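Local coordinates for protein oligogalacturonate lyase (Yersinia enterocolitica subsp. enterocolitica, PDB 3PE7) that cleaves oligogalacturonates, the short fragments of pectin, by beta-elimination in the cytoplasm, probably with the help of a bound manganese ion, at residues 30-35 against 373-378; 214-219 against 228-233; 338-343 against 367-372. All blocks are in the same frame, centred on the assembly; numbering follows the deposited sequence.

Contact 1 of 3, residues 30-35 against 373-378; sequences DVTCHR and GKPALY
At the seam between two blades of a seven-bladed beta-propeller, Thr32 and Cys33, at strand 33-34, lie against Pro375, just before strand 376-381, and Leu377 within it. Cys33 N donates an almost straight bond to Pro375 O (2.9 Å, 173°). The acceptor is a backbone carbonyl; what proline itself brings is a rigid ring, whose CG packs 3.9 Å from Thr32 CG2. The fold explains the pairing: strands 12-15 and 22-25 complete the last blade, beside strand 376-381, and residues 30-35 then carry the chain into the neighbouring blade, so that the ring is closed by its N-terminal strands. Leu377 reaches across with both methyls, CD1 lying 3.4 Å from His34 N and 3.8 Å from Cys33 CB, while CD2 is 4.0 Å from Arg35 CB. Beyond CB, Arg35 turns away to bond Ser357 OG and Leu366 O through NH2, close to the manganese ligand His355. At the exposed end Lys374, extended beyond CG (chi2 172°), crosses Thr32 at about a right angle and brings NZ to Asp30 O, to which it donates at 2.8 Å.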
loop_
_atom_site.group_PDB
_atom_site.type_symbol
_atom_site.label_atom_id
_atom_site.label_comp_id
_atom_site.label_asym_id
_atom_site.label_seq_id
_atom_site.Cartn_x
_atom_site.Cartn_y
_atom_site.Cartn_z
ATOM N N ASP A 30 14.926 -13.262 -12.973
ATOM C CA ASP A 30 15.640 -12.551 -14.032
ATOM C C ASP A 30 14.754 -11.485 -14.673
ATOM O O ASP A 30 15.186 -10.804 -15.615
ATOM C CB ASP A 30 16.184 -13.514 -15.103
ATOM C CG ASP A 30 15.093 -14.125 -15.940
ATOM O OD1 ASP A 30 14.073 -14.596 -15.384
ATOM O OD2 ASP A 30 15.235 -14.105 -17.181
ATOM N N VAL A 31 13.516 -11.336 -14.189
ATOM C CA VAL A 31 12.626 -10.245 -14.628
ATOM C C VAL A 31 12.108 -9.524 -13.377
ATOM O O VAL A 31 11.607 -10.173 -12.461
ATOM C CB VAL A 31 11.432 -10.783 -15.452
ATOM C CG1 VAL A 31 10.474 -9.632 -15.865
ATOM C CG2 VAL A 31 11.957 -11.573 -16.639
ATOM N N THR A 32 12.218 -8.198 -13.344
ATOM C CA THR A 32 11.696 -7.447 -12.199
ATOM C C THR A 32 10.178 -7.541 -12.135
ATOM O O THR A 32 9.483 -7.128 -13.060
ATOM C CB THR A 32 12.151 -5.969 -12.250
ATOM O OG1 THR A 32 13.572 -5.938 -12.094
ATOM C CG2 THR A 32 11.475 -5.130 -11.152
ATOM N N CYS A 33 9.678 -8.131 -11.044
ATOM C CA CYS A 33 8.238 -8.195 -10.770
ATOM C C CYS A 33 8.017 -7.800 -9.314
ATOM O O CYS A 33 8.844 -8.088 -8.440
ATOM C CB CYS A 33 7.699 -9.615 -10.979
ATOM S SG CYS A 33 7.888 -10.230 -12.681
ATOM N N HIS A 34 6.908 -7.141 -9.037
ATOM C CA HIS A 34 6.656 -6.728 -7.663
ATOM C C HIS A 34 5.172 -6.688 -7.376
ATOM O O HIS A 34 4.352 -6.517 -8.277
ATOM C CB HIS A 34 7.248 -5.331 -7.397
ATOM C CG HIS A 34 6.568 -4.258 -8.184
ATOM N ND1 HIS A 34 5.433 -3.616 -7.733
ATOM C CD2 HIS A 34 6.805 -3.781 -9.430
ATOM C CE1 HIS A 34 5.039 -2.741 -8.648
ATOM N NE2 HIS A 34 5.846 -2.832 -9.692
ATOM N N ARG A 35 4.827 -6.847 -6.103
ATOM C CA ARG A 35 3.428 -6.710 -5.704
ATOM C C ARG A 35 3.025 -5.239 -5.610
ATOM O O ARG A 35 3.886 -4.358 -5.577
ATOM C CB ARG A 35 3.232 -7.433 -4.373
ATOM C CG ARG A 35 3.809 -6.629 -3.244
ATOM C CD ARG A 35 2.621 -5.841 -2.659
ATOM N NE ARG A 35 2.120 -6.716 -1.674
ATOM C CZ ARG A 35 0.890 -6.909 -1.221
ATOM N NH1 ARG A 35 -0.214 -6.259 -1.633
ATOM N NH2 ARG A 35 0.811 -7.839 -0.294
ATOM N N GLY A 373 17.752 -12.271 -6.980
ATOM C CA GLY A 373 18.244 -11.522 -8.134
ATOM C C GLY A 373 17.507 -10.207 -8.277
ATOM O O GLY A 373 17.820 -9.229 -7.607
ATOM N N LYS A 374 16.502 -10.192 -9.136
ATOM C CA LYS A 374 15.664 -9.008 -9.266
ATOM C C LYS A 374 14.457 -9.194 -8.343
ATOM O O LYS A 374 14.210 -10.307 -7.874
ATOM C CB LYS A 374 15.243 -8.828 -10.722
ATOM C CG LYS A 374 16.437 -8.552 -11.656
ATOM C CD LYS A 374 15.988 -8.590 -13.092
ATOM C CE LYS A 374 17.132 -8.314 -14.045
ATOM N NZ LYS A 374 16.616 -8.452 -15.442
ATOM N N PRO A 375 13.698 -8.113 -8.100
ATOM C CA PRO A 375 12.439 -8.240 -7.361
ATOM C C PRO A 375 11.534 -9.358 -7.908
ATOM O O PRO A 375 11.376 -9.506 -9.127
ATOM C CB PRO A 375 11.779 -6.882 -7.569
ATOM C CG PRO A 375 12.962 -5.941 -7.694
ATOM C CD PRO A 375 13.964 -6.716 -8.500
ATOM N N ALA A 376 10.965 -10.139 -6.995
ATOM C CA ALA A 376 10.052 -11.228 -7.349
ATOM C C ALA A 376 8.956 -11.307 -6.287
ATOM O O ALA A 376 9.087 -10.728 -5.199
ATOM C CB ALA A 376 10.826 -12.588 -7.455
ATOM N N LEU A 377 7.888 -12.023 -6.607
ATOM C CA LEU A 377 6.775 -12.237 -5.684
ATOM C C LEU A 377 6.887 -13.590 -4.989
ATOM O O LEU A 377 7.245 -14.600 -5.600
ATOM C CB LEU A 377 5.425 -12.140 -6.419
ATOM C CG LEU A 377 4.935 -10.696 -6.666
ATOM C CD1 LEU A 377 5.626 -10.092 -7.882
ATOM C CD2 LEU A 377 3.429 -10.660 -6.810
ATOM N N TYR A 378 6.569 -13.588 -3.698
ATOM C CA TYR A 378 6.634 -14.781 -2.839
ATOM C C TYR A 378 5.378 -14.911 -2.003
ATOM O O TYR A 378 4.794 -13.906 -1.566
ATOM C CB TYR A 378 7.818 -14.692 -1.862
ATOM C CG TYR A 378 9.139 -14.576 -2.552
ATOM C CD1 TYR A 378 9.578 -13.338 -3.048
ATOM C CD2 TYR A 378 9.941 -15.704 -2.754
ATOM C CE1 TYR A 378 10.795 -13.223 -3.724
ATOM C CE2 TYR A 378 11.167 -15.601 -3.436
ATOM C CZ TYR A 378 11.573 -14.342 -3.903
ATOM O OH TYR A 378 12.759 -14.224 -4.563
HETATM O O HOH W 1 13.782 -6.704 -15.712
#

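Contact 2 of 3, residues 214-219 against 228-233; sequences VDARMW and MRKVKT
Trp219 and Lys230 face each other as an antiparallel, non-hydrogen-bonded pair in the hairpin of strands 218-222 and 229-230, the last two strands of a four-stranded propeller blade. The backbone bond beside this pair runs from Val231 N to Met218 O (3.0 Å, 170°). Met218 O also accepts from a water 2.7 Å away, which in turn takes the N-H of Lys232, so one carbonyl is gripped twice where the second strand ends.

The aromatic contacts centre on the Trp219 indole. Lys230 CB sits 3.9 Å from the centroid of the six-membered ring, only 5° off its normal, a CH-pi contact over the face. A lysine suits this partly exposed place because its long methylene chain can lie along the indole while the amine reaches water. Met228 adds a Met-aromatic contact, its sulfur approaching the ring obliquely. The ring's rotation is fixed by NE1, which donates nearly in the ring plane to Ala216 O at 2.9 Å, and His207 stacks on the same indole.

Apolar packing fills the other side of the strand, where Met218 CB meets Val231 CB at 3.8 Å and both side chains rest on Leu252 of the next blade.

The Lys230 chain bends at chi3 (60°), which swings CE to 3.6 Å from Trp219 CH2 and 3.7 Å from Ala216 CB and leaves NZ to make a weak bond to a water held by Asp215 O.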
loop_
_atom_site.group_PDB
_atom_site.type_symbol
_atom_site.label_atom_id
_atom_site.label_comp_id
_atom_site.label_asym_id
_atom_site.label_seq_id
_atom_site.Cartn_x
_atom_site.Cartn_y
_atom_site.Cartn_z
ATOM N N VAL A 214 6.524 17.100 12.067
ATOM C CA VAL A 214 5.120 17.385 11.788
ATOM C C VAL A 214 4.358 17.663 13.089
ATOM O O VAL A 214 4.595 17.003 14.105
ATOM C CB VAL A 214 4.433 16.272 10.937
ATOM C CG1 VAL A 214 5.068 16.200 9.554
ATOM C CG2 VAL A 214 4.494 14.894 11.623
ATOM N N ASP A 215 3.476 18.661 13.046
ATOM C CA ASP A 215 2.572 18.980 14.156
ATOM C C ASP A 215 1.815 17.732 14.648
ATOM O O ASP A 215 1.812 17.409 15.841
ATOM C CB ASP A 215 1.611 20.139 13.783
ATOM C CG ASP A 215 0.694 19.832 12.562
ATOM O OD1 ASP A 215 -0.356 20.511 12.443
ATOM O OD2 ASP A 215 0.985 18.948 11.720
ATOM N N ALA A 216 1.204 17.024 13.709
ATOM C CA ALA A 216 0.539 15.757 13.983
ATOM C C ALA A 216 0.446 15.012 12.677
ATOM O O ALA A 216 0.128 15.591 11.632
ATOM C CB ALA A 216 -0.855 15.978 14.578
ATOM N N ARG A 217 0.748 13.722 12.735
ATOM C CA ARG A 217 0.749 12.895 11.560
ATOM C C ARG A 217 -0.664 12.686 11.026
ATOM O O ARG A 217 -0.929 12.947 9.873
ATOM C CB ARG A 217 1.360 11.541 11.896
ATOM C CG ARG A 217 2.293 11.025 10.873
ATOM C CD ARG A 217 1.652 10.373 9.692
ATOM N NE ARG A 217 2.507 10.659 8.570
ATOM C CZ ARG A 217 2.622 9.952 7.451
ATOM N NH1 ARG A 217 1.909 8.856 7.239
ATOM N NH2 ARG A 217 3.468 10.375 6.531
ATOM N N MET A 218 -1.566 12.219 11.886
ATOM C CA MET A 218 -2.808 11.598 11.438
ATOM C C MET A 218 -4.024 12.488 11.681
ATOM O O MET A 218 -4.216 13.012 12.778
ATOM C CB MET A 218 -3.024 10.256 12.152
ATOM C CG MET A 218 -1.962 9.192 11.883
ATOM S SD MET A 218 -2.080 7.845 13.107
ATOM C CE MET A 218 -3.485 6.951 12.538
ATOM N N TRP A 219 -4.839 12.615 10.640
ATOM C CA TRP A 219 -6.033 13.459 10.653
ATOM C C TRP A 219 -7.234 12.725 10.085
ATOM O O TRP A 219 -7.099 11.776 9.305
ATOM C CB TRP A 219 -5.778 14.731 9.826
ATOM C CG TRP A 219 -4.695 15.562 10.442
ATOM C CD1 TRP A 219 -3.351 15.324 10.378
ATOM C CD2 TRP A 219 -4.858 16.730 11.261
ATOM N NE1 TRP A 219 -2.670 16.279 11.082
ATOM C CE2 TRP A 219 -3.567 17.155 11.634
ATOM C CE3 TRP A 219 -5.975 17.473 11.698
ATOM C CZ2 TRP A 219 -3.345 18.286 12.440
ATOM C CZ3 TRP A 219 -5.751 18.612 12.502
ATOM C CH2 TRP A 219 -4.444 18.997 12.856
ATOM N N MET A 228 -12.674 18.705 10.507
ATOM C CA MET A 228 -11.289 18.268 10.434
ATOM C C MET A 228 -10.718 18.161 11.845
ATOM O O MET A 228 -10.765 19.120 12.619
ATOM C CB MET A 228 -10.471 19.223 9.556
ATOM C CG MET A 228 -9.025 18.788 9.365
ATOM S SD MET A 228 -8.078 19.918 8.326
ATOM C CE MET A 228 -8.084 21.400 9.335
ATOM N N ARG A 229 -10.191 16.990 12.190
ATOM C CA ARG A 229 -9.677 16.757 13.534
ATOM C C ARG A 229 -8.494 15.800 13.517
ATOM O O ARG A 229 -8.427 14.917 12.689
ATOM C CB ARG A 229 -10.781 16.240 14.472
ATOM C CG ARG A 229 -11.269 14.796 14.239
ATOM C CD ARG A 229 -12.360 14.748 13.195
ATOM N NE ARG A 229 -13.124 13.496 13.179
ATOM C CZ ARG A 229 -13.881 13.103 12.159
ATOM N NH1 ARG A 229 -14.543 11.953 12.225
ATOM N NH2 ARG A 229 -13.970 13.850 11.060
ATOM N N LYS A 230 -7.570 15.981 14.449
ATOM C CA LYS A 230 -6.475 15.031 14.572
ATOM C C LYS A 230 -6.924 13.750 15.262
ATOM O O LYS A 230 -7.789 13.760 16.152
ATOM C CB LYS A 230 -5.245 15.645 15.252
ATOM C CG LYS A 230 -5.438 16.258 16.596
ATOM C CD LYS A 230 -4.110 16.851 17.119
ATOM C CE LYS A 230 -3.546 17.929 16.222
ATOM N NZ LYS A 230 -2.448 18.672 16.925
ATOM N N VAL A 231 -6.331 12.642 14.834
ATOM C CA VAL A 231 -6.587 11.332 15.441
ATOM C C VAL A 231 -6.074 11.314 16.882
ATOM O O VAL A 231 -6.724 10.772 17.787
ATOM C CB VAL A 231 -5.943 10.217 14.570
ATOM C CG1 VAL A 231 -5.913 8.866 15.312
ATOM C CG2 VAL A 231 -6.678 10.103 13.240
ATOM N N LYS A 232 -4.920 11.934 17.105
ATOM C CA LYS A 232 -4.396 12.083 18.459
ATOM C C LYS A 232 -3.500 13.307 18.554
ATOM O O LYS A 232 -3.009 13.805 17.537
ATOM C CB LYS A 232 -3.631 10.830 18.900
ATOM C CG LYS A 232 -2.190 10.751 18.398
ATOM C CD LYS A 232 -1.538 9.438 18.764
ATOM C CE LYS A 232 -1.311 9.316 20.270
ATOM N NZ LYS A 232 -0.677 7.980 20.597
ATOM N N THR A 233 -3.313 13.784 19.780
ATOM C CA THR A 233 -2.242 14.715 20.080
ATOM C C THR A 233 -1.002 13.887 20.419
ATOM O O THR A 233 -1.034 13.041 21.321
ATOM C CB THR A 233 -2.610 15.629 21.249
ATOM O OG1 THR A 233 -3.791 16.361 20.904
ATOM C CG2 THR A 233 -1.475 16.610 21.542
HETATM O O HOH W 2 0.177 16.695 17.959
HETATM O O HOH W 3 -2.861 12.622 15.056
#

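Contact 3 of 3, residues 338-343 against 367-372; sequences HDTSWK and FTSDVH
Ser369 and Asp370, at the end of strand 364-369, supply the polar side chains that hold the loop 338-343. Ser369 OG donates to His338 O at 2.6 Å, tilted 29° from the carbonyl plane, and accepts from Val371 N at 3.1 Å in an ST turn. With OG trans to its own backbone N (chi1 179°), the small hydroxyl reaches the loop and still serves the turn, so its donor and an acceptor site are both in use.

Asp370 grips Ser341 with both carboxylate oxygens: OD1 takes the hydroxyl proton of Ser341 OG on its syn lone pair at 2.6 Å, and OD2 receives Ser341 N, also on the syn side, at 2.9 Å. A water lies 2.8 Å from both Asp370 OD2 and Asp339 O. Ser341 OG then accepts Lys343 N at 3.0 Å, forming a second ST turn. Two protein donors on a buried carboxylate would be expected to stabilise its negative charge, and Lys343 NZ, though not in contact with it, may add to this. Thr340 OG1 looks elsewhere and bonds Thr352 O, while the carboxylate of Asp339 pairs with Arg337.

Apolar contacts flank these bonds. Val371 CG2 lies 3.5 Å from Asp339 CB, and Phe367 CE1 comes within 3.7 Å of His338 CA, the ring approaching the loop backbone obliquely.

The loop leaves strand 331-337 of one blade and leads, by way of the manganese ligands Gln350, His353 and His355, to strand 357-358 of the next, while Phe367 touches Leu322 of strand 321-326 and its ring meets that of Tyr378 of strand 376-381.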
loop_
_atom_site.group_PDB
_atom_site.type_symbol
_atom_site.label_atom_id
_atom_site.label_comp_id
_atom_site.label_asym_id
_atom_site.label_seq_id
_atom_site.Cartn_x
_atom_site.Cartn_y
_atom_site.Cartn_z
ATOM N N HIS A 338 12.004 -12.345 4.634
ATOM C CA HIS A 338 11.858 -11.660 3.343
ATOM C C HIS A 338 13.216 -11.534 2.623
ATOM O O HIS A 338 13.287 -11.657 1.385
ATOM C CB HIS A 338 11.125 -10.303 3.486
ATOM C CG HIS A 338 11.878 -9.264 4.263
ATOM N ND1 HIS A 338 11.457 -8.794 5.487
ATOM C CD2 HIS A 338 12.998 -8.569 3.960
ATOM C CE1 HIS A 338 12.313 -7.884 5.927
ATOM N NE2 HIS A 338 13.256 -7.727 5.010
ATOM N N ASP A 339 14.289 -11.311 3.389
ATOM C CA ASP A 339 15.655 -11.182 2.818
ATOM C C ASP A 339 15.804 -10.122 1.715
ATOM O O ASP A 339 16.685 -10.241 0.846
ATOM C CB ASP A 339 16.164 -12.539 2.287
ATOM C CG ASP A 339 16.863 -13.368 3.340
ATOM O OD1 ASP A 339 17.570 -12.790 4.206
ATOM O OD2 ASP A 339 16.717 -14.609 3.282
ATOM N N THR A 340 14.973 -9.086 1.731
ATOM C CA THR A 340 15.136 -8.025 0.730
ATOM C C THR A 340 16.390 -7.201 0.997
ATOM O O THR A 340 16.819 -7.072 2.147
ATOM C CB THR A 340 13.878 -7.131 0.570
ATOM O OG1 THR A 340 13.924 -6.530 -0.720
ATOM C CG2 THR A 340 13.817 -6.028 1.619
ATOM N N SER A 341 16.965 -6.659 -0.071
ATOM C CA SER A 341 18.169 -5.819 0.014
ATOM C C SER A 341 17.823 -4.362 0.282
ATOM O O SER A 341 18.697 -3.577 0.689
ATOM C CB SER A 341 18.970 -5.897 -1.296
ATOM O OG SER A 341 18.327 -5.123 -2.302
ATOM N N TRP A 342 16.557 -4.013 0.014
ATOM C CA TRP A 342 16.066 -2.629 0.048
ATOM C C TRP A 342 16.658 -1.720 -1.034
ATOM O O TRP A 342 16.460 -0.489 -1.002
ATOM C CB TRP A 342 16.273 -2.013 1.437
ATOM C CG TRP A 342 15.631 -2.805 2.543
ATOM C CD1 TRP A 342 16.248 -3.711 3.372
ATOM C CD2 TRP A 342 14.259 -2.746 2.965
ATOM N NE1 TRP A 342 15.350 -4.227 4.269
ATOM C CE2 TRP A 342 14.121 -3.644 4.052
ATOM C CE3 TRP A 342 13.132 -2.033 2.523
ATOM C CZ2 TRP A 342 12.898 -3.859 4.697
ATOM C CZ3 TRP A 342 11.911 -2.245 3.180
ATOM C CH2 TRP A 342 11.811 -3.155 4.245
ATOM N N LYS A 343 17.354 -2.318 -2.009
ATOM C CA LYS A 343 18.049 -1.529 -3.029
ATOM C C LYS A 343 17.044 -0.914 -3.985
ATOM O O LYS A 343 15.909 -1.396 -4.139
ATOM C CB LYS A 343 19.046 -2.399 -3.820
ATOM C CG LYS A 343 20.330 -2.692 -3.044
ATOM C CD LYS A 343 21.192 -3.741 -3.742
ATOM C CE LYS A 343 22.446 -4.023 -2.923
ATOM N NZ LYS A 343 23.340 -5.048 -3.555
ATOM N N PHE A 367 4.519 -11.131 -0.495
ATOM C CA PHE A 367 5.516 -10.056 -0.374
ATOM C C PHE A 367 6.459 -10.036 -1.561
ATOM O O PHE A 367 6.580 -11.034 -2.278
ATOM C CB PHE A 367 6.309 -10.181 0.948
ATOM C CG PHE A 367 7.118 -11.443 1.071
ATOM C CD1 PHE A 367 8.485 -11.417 0.801
ATOM C CD2 PHE A 367 6.530 -12.654 1.476
ATOM C CE1 PHE A 367 9.259 -12.583 0.927
ATOM C CE2 PHE A 367 7.301 -13.826 1.600
ATOM C CZ PHE A 367 8.663 -13.785 1.332
ATOM N N THR A 368 7.121 -8.898 -1.762
ATOM C CA THR A 368 8.238 -8.792 -2.735
ATOM C C THR A 368 9.604 -8.954 -2.046
ATOM O O THR A 368 9.810 -8.496 -0.923
ATOM C CB THR A 368 8.243 -7.407 -3.449
ATOM O OG1 THR A 368 6.965 -7.117 -4.004
ATOM C CG2 THR A 368 9.267 -7.357 -4.576
ATOM N N SER A 369 10.542 -9.580 -2.753
ATOM C CA SER A 369 11.952 -9.525 -2.357
ATOM C C SER A 369 12.821 -9.700 -3.593
ATOM O O SER A 369 12.400 -10.316 -4.563
ATOM C CB SER A 369 12.267 -10.638 -1.364
ATOM O OG SER A 369 13.642 -10.577 -1.000
ATOM N N ASP A 370 14.038 -9.135 -3.536
ATOM C CA ASP A 370 15.056 -9.374 -4.551
ATOM C C ASP A 370 16.134 -10.359 -4.105
ATOM O O ASP A 370 17.225 -10.379 -4.682
ATOM C CB ASP A 370 15.708 -8.043 -4.977
ATOM C CG ASP A 370 16.558 -7.424 -3.881
ATOM O OD1 ASP A 370 17.364 -6.532 -4.216
ATOM O OD2 ASP A 370 16.421 -7.808 -2.703
ATOM N N VAL A 371 15.837 -11.166 -3.080
ATOM C CA VAL A 371 16.783 -12.152 -2.549
ATOM C C VAL A 371 17.441 -13.036 -3.624
ATOM O O VAL A 371 18.617 -13.393 -3.487
ATOM C CB VAL A 371 16.126 -13.032 -1.432
ATOM C CG1 VAL A 371 14.896 -13.782 -1.952
ATOM C CG2 VAL A 371 17.146 -13.993 -0.794
ATOM N N HIS A 372 16.706 -13.357 -4.685
ATOM C CA HIS A 372 17.219 -14.270 -5.708
ATOM C C HIS A 372 17.669 -13.600 -7.002
ATOM O O HIS A 372 17.931 -14.285 -8.003
ATOM C CB HIS A 372 16.185 -15.369 -5.981
ATOM C CG HIS A 372 15.826 -16.151 -4.759
ATOM N ND1 HIS A 372 14.519 -16.402 -4.394
ATOM C CD2 HIS A 372 16.601 -16.706 -3.797
ATOM C CE1 HIS A 372 14.506 -17.095 -3.269
ATOM N NE2 HIS A 372 15.757 -17.290 -2.883
HETATM O O HOH W 4 18.306 -9.412 -1.339
#

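Overall arrangement
Contacts 1 and 3 are neighbours, with centres about 8 Å apart, and share one blade: strands 364-369 and 376-381 follow each other and pair in the same sheet, through bonds such as Ala376 N to Ser369 O. Contact 2 belongs to another blade across the ring, its centre about 36 Å from that of contact 1 and 33 Å from that of contact 3. Along the chain, contact 1 spans nearly everything, enclosing first contact 2 and then contact 3. Contact 2 is thus local to one blade's hairpin, whereas contacts 1 and 3 join the last blade to its two neighbours, where the propeller closes and near the manganese site.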